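Local coordinates for MGS-M5 (Unidentified, PDB 4Q3N), which probably catalyses the NAD-dependent interconversion of L-lactate and pyruvate, as a lactate dehydrogenase built on a Rossmann fold, at residues A[66-72]-A[106-112]; A[178-184]-A[212-217]; A[18-22]-A[238-242]; A[138-142]-A[277-282]. All coordinates share one frame; numbering follows the deposited sequence. Where two conformers were deposited one is given.

Contact 1. Residues A[66-72]-A[106-112]; sequences YKDCKDA and NIMSSGF
The ring of Tyr66 lies flat against the start of 106-112: Asn106 CB sits over one face, 3.4 Å from the ring centroid and only 3° off the ring normal, a CH-pi contact. The Asn106 amide plane is turned 39° from the ring, and a water joins the two polar ends, receiving a hydrogen bond from ND2 and pairing with Tyr66 OH at 2.7 Å. Beside them Ile107 CG1 comes within 3.9 Å of Tyr66 CE1. The second ring, Phe112, meets Cys69 O edge-on, with CD1 3.3 Å from that oxygen; Met108 SD also lies in the ring plane. CG of Phe112 stands anti to the backbone N (chi1 169°), which carries the ring alongside the carbonyls of Cys69 and Ala72.

Between the rings, Ser110 fills the middle. Its CB rests 3.3 Å from Tyr66 O and its OG 3.4 Å from Cys69 CB, while the extended chain of Lys70 runs alongside Ser110 O. Ser110 OG donates to Ile107 O, 2.7 Å away and in the carbonyl plane, and accepts from Phe112 N; the second bond makes an ST turn. No direct hydrogen bond crosses, so apart from the bridging water the segments join by packing. Behind them, Cys69, Ile107 and Phe112 lean on Val75 of strand 74-77. This is helix-end packing in a Rossmann NAD-binding domain: helix 89-109 finishes against the turn that leads into strand 74-77.

Contact 2. Residues A[178-184]-A[212-217]; sequences DSEFVCW and IYLKVR
Tyr213 CE1 meets Glu180 O at the ring edge, 3.5 Å away, in the close-packed part. Tyr213 CB lies 4.0 Å from Val182 CG2 as the side chains run past one another head to tail. Ile212 CG2 meets the Trp184 ring at its edge, and Val182 CG1 covers one indole face, a hydrophobic join between strand 181-182 with the residues just after it and helix 206-227. Glu180 OE2 lies 3.7 Å from Val216 CG1 and 5.2 Å from Arg217 NE, too far to pair; OE1 is close to like-charged Asp149, which the arginine would probably ease.

The other end is looser and wet. Arg217 CG lies over one Tyr213 ring face, and bends at chi2 and chi3 bring NH1 back to Tyr213 OH, 3.0 Å away. Asp178 O sits over a guanidinium face; Asp178 OD1 makes just a long salt bridge, 3.8 Å, to Arg217 NH2. A water accepts from NH2 and can donate to OD1. An alanine in place of Arg217 would probably leave Asp178 without this distant countercharge and Tyr213 OH without this donor. No direct hydrogen bond crosses: one end joins by apolar contact, the other by a stacked carbonyl, weak charge pairing and water.

Contact 3. Residues A[18-22]-A[238-242]; sequences YAYAM and LVRIT
Tyr18 reaches from helix 13-25 of the Rossmann NAD-binding domain to Leu238, Val239 and Thr242 on helix 232-246 of the C-terminal domain, so the contact is a helix-helix seam between domains. The segment axes approach to 9.8 Å and cross at -58°.

Apolar packing makes up most of it. CG of Tyr18 is anti to the backbone N (chi1 167°), and the ring leans across the gap until CD1 lies 3.4 Å from Leu238 CB, the two side chains crossing at about a right angle. Val239 CG2 fits between Ala21 CB, at 3.6 Å, and Met22 CG, at 3.7 Å. Met22 then bends at chi3 and lays its CE over one face of the Tyr18 ring, offset toward the rim; Val239 CA stands at the ring edge. Tyr18 also rests on Val6 and Val8 of strand 5-9, and Ala21 packs on Asn24 of the second subunit.

The polar part is a short chain of hydrogen bonds: Tyr18 OH donates to Thr242 OG1 at 2.7 Å, and that hydroxyl donates to Leu238 O, which satisfies a buried pair of hydroxyls. A phenylalanine in place of this tyrosine would probably leave Thr242 OG1 without its donor and remove the one hydrogen bond between these segments. Leu238 O receives Thr242 OG1 at 2.7 Å and Thr242 N at 2.9 Å, from opposite faces of its carbonyl plane.

Contact 4. Residues A[138-142]-A[277-282]; sequences HSRVI and LNKDGV
Val282 N donates to Ser139 O at 2.8 Å, in the carbonyl plane and on a lone pair, with a nearly straight N-H...O angle of 167°. Arg140 makes the second direct bond: its chain bends at chi2 and chi3 to bring NH1 3.0 Å from Asp280 O. The oxygen lies near the guanidinium plane, but the donor stands well above the carbonyl plane, so this bond uses no lone pair. NH2 of the same arginine is held by Asn113 O.

Two waters widen the polar seam. One links Ser139 OG with Asp280 O, donating to the carbonyl, while OG is also hydrogen-bonded to His137 ND1; the other accepts from Arg140 NH1 and donates to Lys279 O. The turn they grip runs from Asn278 to Gly281 and is braced by Asn278 OD1 accepting from Asp280 N, an Asx turn. Gly281 CA passes 3.5 Å from Ser139 O, where a CB would clash.

Packing completes the contact. Ile142 CG2 meets Val282 CG2 at 3.4 Å, a close methyl-methyl fit, and Ile142 CD1 reaches Leu277 CD2 at 4.1 Å. Ile142 and Leu277 both rest on Ile241 of helix 232-246. Strand 141-143, the edge of the parallel Rossmann sheet, is joined to the hairpin of strands 270-278 and 281-285. Both direct bonds end on backbone carbonyls, so no acidic partner is needed, though the nearby Asp280 carboxylate would probably attract Arg140.

Contacts 3 and 4 both join the NAD-binding domain to the C-terminal domain, and they meet: Ile241 CG2 packs 3.8 Å from Ile142 CD1 and 3.9 Å from Leu277 CD1, so the two run together through this isoleucine, with centres about 16 Å apart. Contacts 1 and 2 are each internal to one domain and lie on opposite sides of the chain's centre, their own centres about 37 Å apart. Contact 1 comes within about 6 Å of contact 4 at the nearest atoms. Tyr18 of contact 3 touches a glycine-rich GxGxxG-like turn, consistent with a dinucleotide site, and Tyr66 of contact 1 lies near it. The sodium ion is about 11 Å from the Ile212 side chain of contact 2.

Contact 1. Residues A[66-72]-A[106-112]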
loop_
_atom_site.group_PDB
_atom_site.type_symbol
_atom_site.label_atom_id
_atom_site.label_comp_id
_atom_site.label_asym_id
_atom_site.label_seq_id
_atom_site.Cartn_x
_atom_site.Cartn_y
_atom_site.Cartn_z
ATOM N N TYR A 66 -30.527 -6.576 7.703
ATOM C CA TYR A 66 -29.889 -7.436 8.681
ATOM C C TYR A 66 -29.555 -8.808 8.102
ATOM O O TYR A 66 -28.560 -9.414 8.499
ATOM C CB TYR A 66 -30.784 -7.566 9.936
ATOM C CG TYR A 66 -30.566 -6.373 10.838
ATOM C CD1 TYR A 66 -29.369 -6.222 11.523
ATOM C CD2 TYR A 66 -31.532 -5.371 10.961
ATOM C CE1 TYR A 66 -29.143 -5.125 12.331
ATOM C CE2 TYR A 66 -31.324 -4.268 11.786
ATOM C CZ TYR A 66 -30.126 -4.161 12.473
ATOM O OH TYR A 66 -29.866 -3.083 13.267
ATOM N N LYS A 67 -30.362 -9.283 7.153
ATOM C CA LYS A 67 -30.063 -10.563 6.524
ATOM C C LYS A 67 -28.685 -10.582 5.856
ATOM O O LYS A 67 -28.076 -11.652 5.725
ATOM C CB LYS A 67 -31.161 -10.955 5.521
ATOM C CG LYS A 67 -31.260 -10.085 4.269
ATOM C CD LYS A 67 -32.387 -10.604 3.343
ATOM C CE LYS A 67 -32.573 -9.721 2.096
ATOM N NZ LYS A 67 -31.324 -9.604 1.269
ATOM N N ASP A 68 -28.167 -9.431 5.444
ATOM C CA ASP A 68 -26.790 -9.421 4.911
ATOM C C ASP A 68 -25.700 -9.743 5.916
ATOM O O ASP A 68 -24.551 -9.926 5.525
ATOM C CB ASP A 68 -26.468 -8.058 4.276
ATOM C CG ASP A 68 -27.325 -7.806 3.070
ATOM O OD1 ASP A 68 -27.266 -8.628 2.123
ATOM O OD2 ASP A 68 -28.126 -6.847 3.109
ATOM N N CYS A 69 -26.047 -9.821 7.197
ATOM C CA CYS A 69 -25.074 -10.145 8.225
ATOM C C CYS A 69 -24.727 -11.620 8.209
ATOM O O CYS A 69 -23.752 -12.033 8.836
ATOM C CB CYS A 69 -25.592 -9.777 9.621
ATOM S SG CYS A 69 -25.666 -7.989 9.867
ATOM N N LYS A 70 -25.536 -12.418 7.529
ATOM C CA LYS A 70 -25.487 -13.867 7.732
ATOM C C LYS A 70 -24.072 -14.421 7.534
ATOM O O LYS A 70 -23.599 -15.215 8.338
ATOM C CB LYS A 70 -26.435 -14.587 6.783
ATOM C CG LYS A 70 -26.339 -16.127 6.886
ATOM C CD LYS A 70 -27.400 -16.804 6.018
ATOM C CE LYS A 70 -27.204 -18.322 6.019
ATOM N NZ LYS A 70 -28.476 -19.051 5.813
ATOM N N ASP A 71 -23.384 -13.955 6.491
ATOM C CA ASP A 71 -22.040 -14.456 6.201
ATOM C C ASP A 71 -20.992 -13.350 6.361
ATOM O O ASP A 71 -19.956 -13.400 5.726
ATOM C CB ASP A 71 -21.994 -15.005 4.777
ATOM C CG ASP A 71 -22.564 -14.014 3.770
ATOM O OD1 ASP A 71 -23.190 -12.981 4.210
ATOM O OD2 ASP A 71 -22.401 -14.266 2.552
ATOM N N ALA A 72 -21.296 -12.320 7.139
ATOM C CA ALA A 72 -20.314 -11.273 7.432
ATOM C C ALA A 72 -19.297 -11.815 8.439
ATOM O O ALA A 72 -19.664 -12.574 9.328
ATOM C CB ALA A 72 -20.995 -10.048 7.971
ATOM N N ASN A 106 -31.334 -8.447 16.090
ATOM C CA ASN A 106 -31.538 -8.446 14.641
ATOM C C ASN A 106 -30.330 -9.061 13.908
ATOM O O ASN A 106 -30.501 -9.811 12.913
ATOM C CB ASN A 106 -31.794 -7.012 14.148
ATOM C CG ASN A 106 -33.227 -6.544 14.495
ATOM O OD1 ASN A 106 -34.113 -7.353 14.498
ATOM N ND2 ASN A 106 -33.423 -5.280 14.811
ATOM N N ILE A 107 -29.118 -8.751 14.371
ATOM C CA ILE A 107 -27.920 -9.362 13.756
ATOM C C ILE A 107 -27.955 -10.878 13.938
ATOM O O ILE A 107 -27.741 -11.638 12.981
ATOM C CB ILE A 107 -26.612 -8.822 14.364
ATOM C CG1 ILE A 107 -26.405 -7.331 14.040
ATOM C CG2 ILE A 107 -25.368 -9.651 13.837
ATOM C CD1 ILE A 107 -25.326 -6.719 14.904
ATOM N N MET A 108 -28.256 -11.330 15.167
ATOM C CA MET A 108 -28.206 -12.769 15.432
ATOM C C MET A 108 -29.293 -13.518 14.682
ATOM O O MET A 108 -29.068 -14.666 14.305
ATOM C CB MET A 108 -28.291 -13.074 16.936
ATOM C CG MET A 108 -27.174 -12.389 17.751
ATOM S SD MET A 108 -25.483 -12.677 17.101
ATOM C CE MET A 108 -25.407 -14.450 17.355
ATOM N N SER A 109 -30.449 -12.884 14.447
ATOM C CA SER A 109 -31.560 -13.482 13.693
ATOM C C SER A 109 -31.131 -13.887 12.285
ATOM O O SER A 109 -31.729 -14.766 11.673
ATOM C CB SER A 109 -32.760 -12.508 13.594
ATOM O OG SER A 109 -32.501 -11.421 12.699
ATOM N N SER A 110 -30.109 -13.208 11.751
ATOM C CA SER A 110 -29.722 -13.475 10.380
ATOM C C SER A 110 -29.003 -14.827 10.225
ATOM O O SER A 110 -28.840 -15.307 9.113
ATOM C CB SER A 110 -28.797 -12.367 9.860
ATOM O OG SER A 110 -27.526 -12.468 10.463
ATOM N N GLY A 111 -28.518 -15.392 11.333
ATOM C CA GLY A 111 -27.651 -16.561 11.263
ATOM C C GLY A 111 -26.176 -16.208 11.400
ATOM O O GLY A 111 -25.314 -17.086 11.355
ATOM N N PHE A 112 -25.891 -14.913 11.542
ATOM C CA PHE A 112 -24.538 -14.401 11.729
ATOM C C PHE A 112 -23.764 -15.206 12.763
ATOM O O PHE A 112 -24.308 -15.550 13.808
ATOM C CB PHE A 112 -24.619 -12.948 12.202
ATOM C CG PHE A 112 -23.312 -12.373 12.674
ATOM C CD1 PHE A 112 -22.373 -11.934 11.778
ATOM C CD2 PHE A 112 -23.052 -12.231 14.028
ATOM C CE1 PHE A 112 -21.178 -11.349 12.214
ATOM C CE2 PHE A 112 -21.859 -11.661 14.470
ATOM C CZ PHE A 112 -20.934 -11.211 13.564
HETATM O O HOH W 1 -32.190 -2.306 14.473
#

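Contact 2. Residues A[178-184]-A[212-217]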
loop_
_atom_site.group_PDB
_atom_site.type_symbol
_atom_site.label_atom_id
_atom_site.label_comp_id
_atom_site.label_asym_id
_atom_site.label_seq_id
_atom_site.Cartn_x
_atom_site.Cartn_y
_atom_site.Cartn_z
ATOM N N ASP A 178 -13.673 9.211 31.610
ATOM C CA ASP A 178 -12.972 10.044 32.597
ATOM C C ASP A 178 -12.043 9.259 33.514
ATOM O O ASP A 178 -11.109 9.836 34.058
ATOM C CB ASP A 178 -13.975 10.825 33.476
ATOM C CG ASP A 178 -14.816 11.850 32.680
ATOM O OD1 ASP A 178 -14.374 12.315 31.598
ATOM O OD2 ASP A 178 -15.931 12.193 33.152
ATOM N N SER A 179 -12.281 7.959 33.678
ATOM C CA SER A 179 -11.452 7.163 34.601
ATOM C C SER A 179 -10.320 6.375 33.896
ATOM O O SER A 179 -9.604 5.610 34.530
ATOM C CB SER A 179 -12.347 6.222 35.447
ATOM O OG SER A 179 -12.705 5.038 34.721
ATOM N N GLU A 180 -10.101 6.589 32.607
ATOM C CA GLU A 180 -8.937 5.977 31.957
ATOM C C GLU A 180 -7.626 6.465 32.546
ATOM O O GLU A 180 -7.557 7.500 33.162
ATOM C CB GLU A 180 -8.889 6.279 30.478
ATOM C CG GLU A 180 -8.609 7.766 30.213
ATOM C CD GLU A 180 -8.928 8.138 28.792
ATOM O OE1 GLU A 180 -9.522 7.287 28.103
ATOM O OE2 GLU A 180 -8.585 9.251 28.363
ATOM N N PHE A 181 -6.551 5.740 32.308
ATOM C CA PHE A 181 -5.293 6.150 32.915
ATOM C C PHE A 181 -4.144 5.645 32.043
ATOM O O PHE A 181 -4.323 4.727 31.223
ATOM C CB PHE A 181 -5.165 5.601 34.350
ATOM C CG PHE A 181 -5.101 4.079 34.409
ATOM C CD1 PHE A 181 -6.279 3.329 34.414
ATOM C CD2 PHE A 181 -3.873 3.412 34.429
ATOM C CE1 PHE A 181 -6.235 1.942 34.433
ATOM C CE2 PHE A 181 -3.801 2.024 34.453
ATOM C CZ PHE A 181 -4.989 1.274 34.467
ATOM N N VAL A 182 -2.974 6.261 32.179
ATOM C CA VAL A 182 -1.819 5.844 31.398
ATOM C C VAL A 182 -1.096 4.760 32.147
ATOM O O VAL A 182 -0.851 4.881 33.330
ATOM C CB VAL A 182 -0.795 6.982 31.168
ATOM C CG1 VAL A 182 0.339 6.508 30.228
ATOM C CG2 VAL A 182 -1.457 8.227 30.652
ATOM N N CYS A 183 -0.707 3.716 31.451
ATOM C CA CYS A 183 0.149 2.731 32.084
ATOM C C CYS A 183 1.616 3.162 31.865
ATOM O O CYS A 183 2.270 2.738 30.902
ATOM C CB CYS A 183 -0.141 1.342 31.489
ATOM S SG CYS A 183 0.886 0.068 32.173
ATOM N N TRP A 184 2.122 4.052 32.718
ATOM C CA TRP A 184 3.508 4.501 32.550
ATOM C C TRP A 184 4.546 3.432 32.920
ATOM O O TRP A 184 5.675 3.544 32.497
ATOM C CB TRP A 184 3.784 5.762 33.394
ATOM C CG TRP A 184 3.015 7.022 32.921
ATOM C CD1 TRP A 184 2.098 7.771 33.638
ATOM C CD2 TRP A 184 3.161 7.674 31.660
ATOM N NE1 TRP A 184 1.654 8.830 32.880
ATOM C CE2 TRP A 184 2.279 8.800 31.660
ATOM C CE3 TRP A 184 3.940 7.415 30.519
ATOM C CZ2 TRP A 184 2.173 9.672 30.574
ATOM C CZ3 TRP A 184 3.815 8.265 29.418
ATOM C CH2 TRP A 184 2.928 9.377 29.448
ATOM N N ILE A 212 0.512 15.354 29.542
ATOM C CA ILE A 212 0.095 14.481 28.445
ATOM C C ILE A 212 -1.164 13.685 28.811
ATOM O O ILE A 212 -2.083 13.558 27.989
ATOM C CB ILE A 212 1.275 13.502 28.028
ATOM C CG1 ILE A 212 2.363 14.331 27.333
ATOM C CG2 ILE A 212 0.737 12.381 27.140
ATOM C CD1 ILE A 212 3.781 13.578 27.096
ATOM N N TYR A 213 -1.216 13.167 30.040
ATOM C CA TYR A 213 -2.428 12.476 30.488
ATOM C C TYR A 213 -3.642 13.415 30.386
ATOM O O TYR A 213 -4.690 13.041 29.848
ATOM C CB TYR A 213 -2.248 11.930 31.923
ATOM C CG TYR A 213 -3.560 11.681 32.682
ATOM C CD1 TYR A 213 -4.392 10.578 32.414
ATOM C CD2 TYR A 213 -3.952 12.560 33.658
ATOM C CE1 TYR A 213 -5.622 10.409 33.161
ATOM C CE2 TYR A 213 -5.121 12.407 34.367
ATOM C CZ TYR A 213 -5.953 11.344 34.124
ATOM O OH TYR A 213 -7.123 11.284 34.878
ATOM N N LEU A 214 -3.492 14.645 30.873
ATOM C CA LEU A 214 -4.590 15.621 30.802
ATOM C C LEU A 214 -5.008 15.882 29.364
ATOM O O LEU A 214 -6.207 15.911 29.050
ATOM C CB LEU A 214 -4.178 16.925 31.479
ATOM C CG LEU A 214 -3.874 16.814 32.986
ATOM C CD1 LEU A 214 -3.520 18.152 33.672
ATOM C CD2 LEU A 214 -5.044 16.162 33.701
ATOM N N LYS A 215 -4.023 16.022 28.472
ATOM C CA LYS A 215 -4.324 16.237 27.043
ATOM C C LYS A 215 -5.121 15.080 26.479
ATOM O O LYS A 215 -6.060 15.245 25.693
ATOM C CB LYS A 215 -3.013 16.370 26.210
ATOM C CG LYS A 215 -2.297 17.699 26.337
ATOM C CD LYS A 215 -3.135 18.817 25.692
ATOM C CE LYS A 215 -3.295 18.595 24.168
ATOM N NZ LYS A 215 -2.023 18.597 23.362
ATOM N N VAL A 216 -4.703 13.878 26.834
ATOM C CA VAL A 216 -5.429 12.705 26.353
ATOM C C VAL A 216 -6.858 12.670 26.904
ATOM O O VAL A 216 -7.823 12.423 26.163
ATOM C CB VAL A 216 -4.675 11.403 26.724
ATOM C CG1 VAL A 216 -5.546 10.154 26.471
ATOM C CG2 VAL A 216 -3.371 11.318 25.946
ATOM N N ARG A 217 -7.000 12.940 28.208
ATOM C CA ARG A 217 -8.307 13.035 28.854
ATOM C C ARG A 217 -9.278 14.031 28.193
ATOM O O ARG A 217 -10.472 13.761 28.066
ATOM C CB ARG A 217 -8.149 13.475 30.325
ATOM C CG ARG A 217 -7.690 12.424 31.309
ATOM C CD ARG A 217 -8.850 11.684 32.001
ATOM N NE ARG A 217 -10.043 12.489 32.226
ATOM C CZ ARG A 217 -10.345 13.105 33.369
ATOM N NH1 ARG A 217 -9.527 13.044 34.411
ATOM N NH2 ARG A 217 -11.471 13.809 33.458
HETATM O O HOH W 2 -12.684 14.398 30.665
HETATM O O HOH W 3 -11.924 11.600 29.304
#

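Contact 3. Residues A[18-22]-A[238-242]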
loop_
_atom_site.group_PDB
_atom_site.type_symbol
_atom_site.label_atom_id
_atom_site.label_comp_id
_atom_site.label_asym_id
_atom_site.label_seq_id
_atom_site.Cartn_x
_atom_site.Cartn_y
_atom_site.Cartn_z
ATOM N N TYR A 18 -15.078 5.373 9.334
ATOM C CA TYR A 18 -14.544 4.017 9.333
ATOM C C TYR A 18 -14.642 3.371 7.928
ATOM O O TYR A 18 -13.628 2.875 7.370
ATOM C CB TYR A 18 -15.310 3.175 10.366
ATOM C CG TYR A 18 -15.082 1.664 10.250
ATOM C CD1 TYR A 18 -13.799 1.113 10.287
ATOM C CD2 TYR A 18 -16.158 0.803 10.134
ATOM C CE1 TYR A 18 -13.599 -0.315 10.203
ATOM C CE2 TYR A 18 -15.989 -0.616 10.078
ATOM C CZ TYR A 18 -14.702 -1.156 10.121
ATOM O OH TYR A 18 -14.539 -2.526 10.050
ATOM N N ALA A 19 -15.830 3.392 7.334
ATOM C CA ALA A 19 -16.007 2.822 6.012
ATOM C C ALA A 19 -15.083 3.512 4.972
ATOM O O ALA A 19 -14.418 2.819 4.189
ATOM C CB ALA A 19 -17.453 2.919 5.572
ATOM N N TYR A 20 -15.013 4.845 5.007
ATOM C CA TYR A 20 -14.219 5.541 3.998
ATOM C C TYR A 20 -12.749 5.203 4.184
ATOM O O TYR A 20 -12.003 5.094 3.209
ATOM C CB TYR A 20 -14.383 7.029 4.121
ATOM C CG TYR A 20 -13.861 7.899 2.982
ATOM C CD1 TYR A 20 -14.213 7.656 1.636
ATOM C CD2 TYR A 20 -13.155 9.031 3.275
ATOM C CE1 TYR A 20 -13.812 8.560 0.639
ATOM C CE2 TYR A 20 -12.762 9.938 2.289
ATOM C CZ TYR A 20 -13.119 9.693 0.997
ATOM O OH TYR A 20 -12.737 10.646 0.093
ATOM N N ALA A 21 -12.312 5.148 5.435
ATOM C CA ALA A 21 -10.907 4.812 5.700
ATOM C C ALA A 21 -10.589 3.415 5.161
ATOM O O ALA A 21 -9.506 3.201 4.556
ATOM C CB ALA A 21 -10.582 4.936 7.242
ATOM N N MET A 22 -11.521 2.467 5.343
ATOM C CA MET A 22 -11.343 1.107 4.776
ATOM C C MET A 22 -11.253 1.103 3.267
ATOM O O MET A 22 -10.438 0.361 2.702
ATOM C CB MET A 22 -12.480 0.164 5.193
ATOM C CG MET A 22 -12.262 -0.323 6.657
ATOM S SD MET A 22 -13.117 -1.859 6.933
ATOM C CE MET A 22 -14.771 -1.257 6.798
ATOM N N LEU A 238 -10.720 1.873 14.314
ATOM C CA LEU A 238 -11.572 0.744 13.920
ATOM C C LEU A 238 -10.978 -0.019 12.701
ATOM O O LEU A 238 -11.085 -1.262 12.600
ATOM C CB LEU A 238 -12.996 1.205 13.579
ATOM C CG LEU A 238 -13.783 1.773 14.785
ATOM C CD1 LEU A 238 -15.091 2.538 14.374
ATOM C CD2 LEU A 238 -14.077 0.633 15.815
ATOM N N VAL A 239 -10.401 0.729 11.769
ATOM C CA VAL A 239 -9.719 0.068 10.645
ATOM C C VAL A 239 -8.609 -0.836 11.155
ATOM O O VAL A 239 -8.449 -2.003 10.719
ATOM C CB VAL A 239 -9.144 1.092 9.652
ATOM C CG1 VAL A 239 -8.250 0.322 8.598
ATOM C CG2 VAL A 239 -10.317 1.810 8.994
ATOM N N ARG A 240 -7.843 -0.327 12.112
ATOM C CA ARG A 240 -6.690 -1.093 12.584
ATOM C C ARG A 240 -7.122 -2.351 13.278
ATOM O O ARG A 240 -6.482 -3.410 13.126
ATOM C CB ARG A 240 -5.835 -0.267 13.541
ATOM C CG ARG A 240 -4.458 -0.913 13.831
ATOM C CD ARG A 240 -3.600 -0.984 12.479
ATOM N NE ARG A 240 -2.420 -1.841 12.591
ATOM C CZ ARG A 240 -2.419 -3.174 12.554
ATOM N NH1 ARG A 240 -3.557 -3.864 12.491
ATOM N NH2 ARG A 240 -1.260 -3.829 12.625
ATOM N N ILE A 241 -8.199 -2.254 14.061
ATOM C CA ILE A 241 -8.748 -3.446 14.731
ATOM C C ILE A 241 -9.220 -4.444 13.678
ATOM O O ILE A 241 -8.920 -5.634 13.741
ATOM C CB ILE A 241 -9.903 -3.081 15.684
ATOM C CG1 ILE A 241 -9.345 -2.253 16.876
ATOM C CG2 ILE A 241 -10.613 -4.338 16.171
ATOM C CD1 ILE A 241 -10.445 -1.396 17.647
ATOM N N THR A 242 -9.920 -3.933 12.675
ATOM C CA THR A 242 -10.424 -4.774 11.584
ATOM C C THR A 242 -9.270 -5.499 10.859
ATOM O O THR A 242 -9.362 -6.686 10.504
ATOM C CB THR A 242 -11.227 -3.908 10.589
ATOM O OG1 THR A 242 -12.312 -3.270 11.321
ATOM C CG2 THR A 242 -11.801 -4.778 9.459
#

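Contact 4. Residues A[138-142]-A[277-282]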
loop_
_atom_site.group_PDB
_atom_site.type_symbol
_atom_site.label_atom_id
_atom_site.label_comp_id
_atom_site.label_asym_id
_atom_site.label_seq_id
_atom_site.Cartn_x
_atom_site.Cartn_y
_atom_site.Cartn_z
ATOM N N HIS A 138 -17.312 -14.545 24.651
ATOM C CA HIS A 138 -16.801 -13.187 24.817
ATOM C C HIS A 138 -15.557 -12.958 23.960
ATOM O O HIS A 138 -15.227 -11.813 23.698
ATOM C CB HIS A 138 -16.497 -12.889 26.291
ATOM C CG HIS A 138 -15.674 -13.937 26.961
ATOM N ND1 HIS A 138 -14.293 -13.881 27.005
ATOM C CD2 HIS A 138 -16.030 -15.075 27.604
ATOM C CE1 HIS A 138 -13.838 -14.937 27.658
ATOM N NE2 HIS A 138 -14.870 -15.677 28.028
ATOM N N SER A 139 -14.878 -14.015 23.488
ATOM C CA SER A 139 -13.693 -13.734 22.627
ATOM C C SER A 139 -14.104 -13.194 21.229
ATOM O O SER A 139 -13.251 -12.787 20.431
ATOM C CB SER A 139 -12.838 -14.998 22.443
ATOM O OG SER A 139 -13.610 -16.026 21.843
ATOM N N ARG A 140 -15.395 -13.298 20.913
ATOM C CA ARG A 140 -15.960 -12.882 19.611
ATOM C C ARG A 140 -16.728 -11.579 19.704
ATOM O O ARG A 140 -17.383 -11.160 18.747
ATOM C CB ARG A 140 -16.935 -13.947 19.098
ATOM C CG ARG A 140 -16.396 -15.371 19.241
ATOM C CD ARG A 140 -15.539 -15.770 18.030
ATOM N NE ARG A 140 -16.322 -15.878 16.795
ATOM C CZ ARG A 140 -15.774 -16.000 15.584
ATOM N NH1 ARG A 140 -14.441 -16.077 15.464
ATOM N NH2 ARG A 140 -16.543 -16.096 14.500
ATOM N N VAL A 141 -16.722 -10.976 20.880
ATOM C CA VAL A 141 -17.389 -9.651 21.009
ATOM C C VAL A 141 -16.440 -8.690 21.685
ATOM O O VAL A 141 -15.964 -8.968 22.785
ATOM C CB VAL A 141 -18.704 -9.726 21.849
ATOM C CG1 VAL A 141 -19.327 -8.300 22.025
ATOM C CG2 VAL A 141 -19.682 -10.679 21.190
ATOM N N ILE A 142 -16.131 -7.591 21.012
ATOM C CA ILE A 142 -15.220 -6.623 21.565
ATOM C C ILE A 142 -15.749 -5.223 21.376
ATOM O O ILE A 142 -16.676 -4.972 20.572
ATOM C CB ILE A 142 -13.795 -6.733 20.877
ATOM C CG1 ILE A 142 -13.919 -6.551 19.367
ATOM C CG2 ILE A 142 -13.191 -8.081 21.188
ATOM C CD1 ILE A 142 -12.560 -6.508 18.628
ATOM N N LEU A 277 -5.326 -9.946 18.976
ATOM C CA LEU A 277 -6.384 -10.140 17.962
ATOM C C LEU A 277 -5.904 -10.959 16.759
ATOM O O LEU A 277 -4.831 -10.693 16.207
ATOM C CB LEU A 277 -6.873 -8.798 17.446
ATOM C CG LEU A 277 -7.725 -8.007 18.450
ATOM C CD1 LEU A 277 -7.934 -6.570 17.943
ATOM C CD2 LEU A 277 -9.084 -8.712 18.546
ATOM N N ASN A 278 -6.721 -11.903 16.315
ATOM C CA ASN A 278 -6.402 -12.634 15.098
ATOM C C ASN A 278 -7.756 -12.962 14.430
ATOM O O ASN A 278 -8.781 -12.400 14.810
ATOM C CB ASN A 278 -5.538 -13.884 15.419
ATOM C CG ASN A 278 -6.275 -14.922 16.246
ATOM O OD1 ASN A 278 -7.482 -15.029 16.160
ATOM N ND2 ASN A 278 -5.531 -15.713 17.054
ATOM N N LYS A 279 -7.781 -13.858 13.456
ATOM C CA LYS A 279 -8.984 -14.065 12.633
ATOM C C LYS A 279 -10.138 -14.623 13.438
ATOM O O LYS A 279 -11.303 -14.566 13.029
ATOM C CB LYS A 279 -8.692 -15.044 11.483
ATOM C CG LYS A 279 -8.463 -16.474 11.928
ATOM C CD LYS A 279 -8.129 -17.348 10.703
ATOM C CE LYS A 279 -7.636 -18.713 11.146
ATOM N NZ LYS A 279 -8.741 -19.484 11.818
ATOM N N ASP A 280 -9.805 -15.184 14.580
ATOM C CA ASP A 280 -10.839 -15.846 15.434
ATOM C C ASP A 280 -11.358 -14.899 16.517
ATOM O O ASP A 280 -12.238 -15.289 17.289
ATOM C CB ASP A 280 -10.275 -17.086 16.119
ATOM C CG ASP A 280 -9.821 -18.140 15.128
ATOM O OD1 ASP A 280 -10.598 -18.419 14.189
ATOM O OD2 ASP A 280 -8.677 -18.643 15.280
ATOM N N GLY A 281 -10.816 -13.682 16.567
ATOM C CA GLY A 281 -11.210 -12.704 17.593
ATOM C C GLY A 281 -10.108 -12.526 18.651
ATOM O O GLY A 281 -8.945 -12.409 18.302
ATOM N N VAL A 282 -10.455 -12.560 19.932
ATOM C CA VAL A 282 -9.478 -12.315 20.989
ATOM C C VAL A 282 -8.763 -13.630 21.379
ATOM O O VAL A 282 -9.374 -14.520 21.938
ATOM C CB VAL A 282 -10.149 -11.709 22.264
ATOM C CG1 VAL A 282 -9.086 -11.468 23.343
ATOM C CG2 VAL A 282 -10.801 -10.384 21.885
HETATM O O HOH W 4 -12.287 -16.715 19.570
HETATM O O HOH W 5 -13.560 -16.494 12.569
#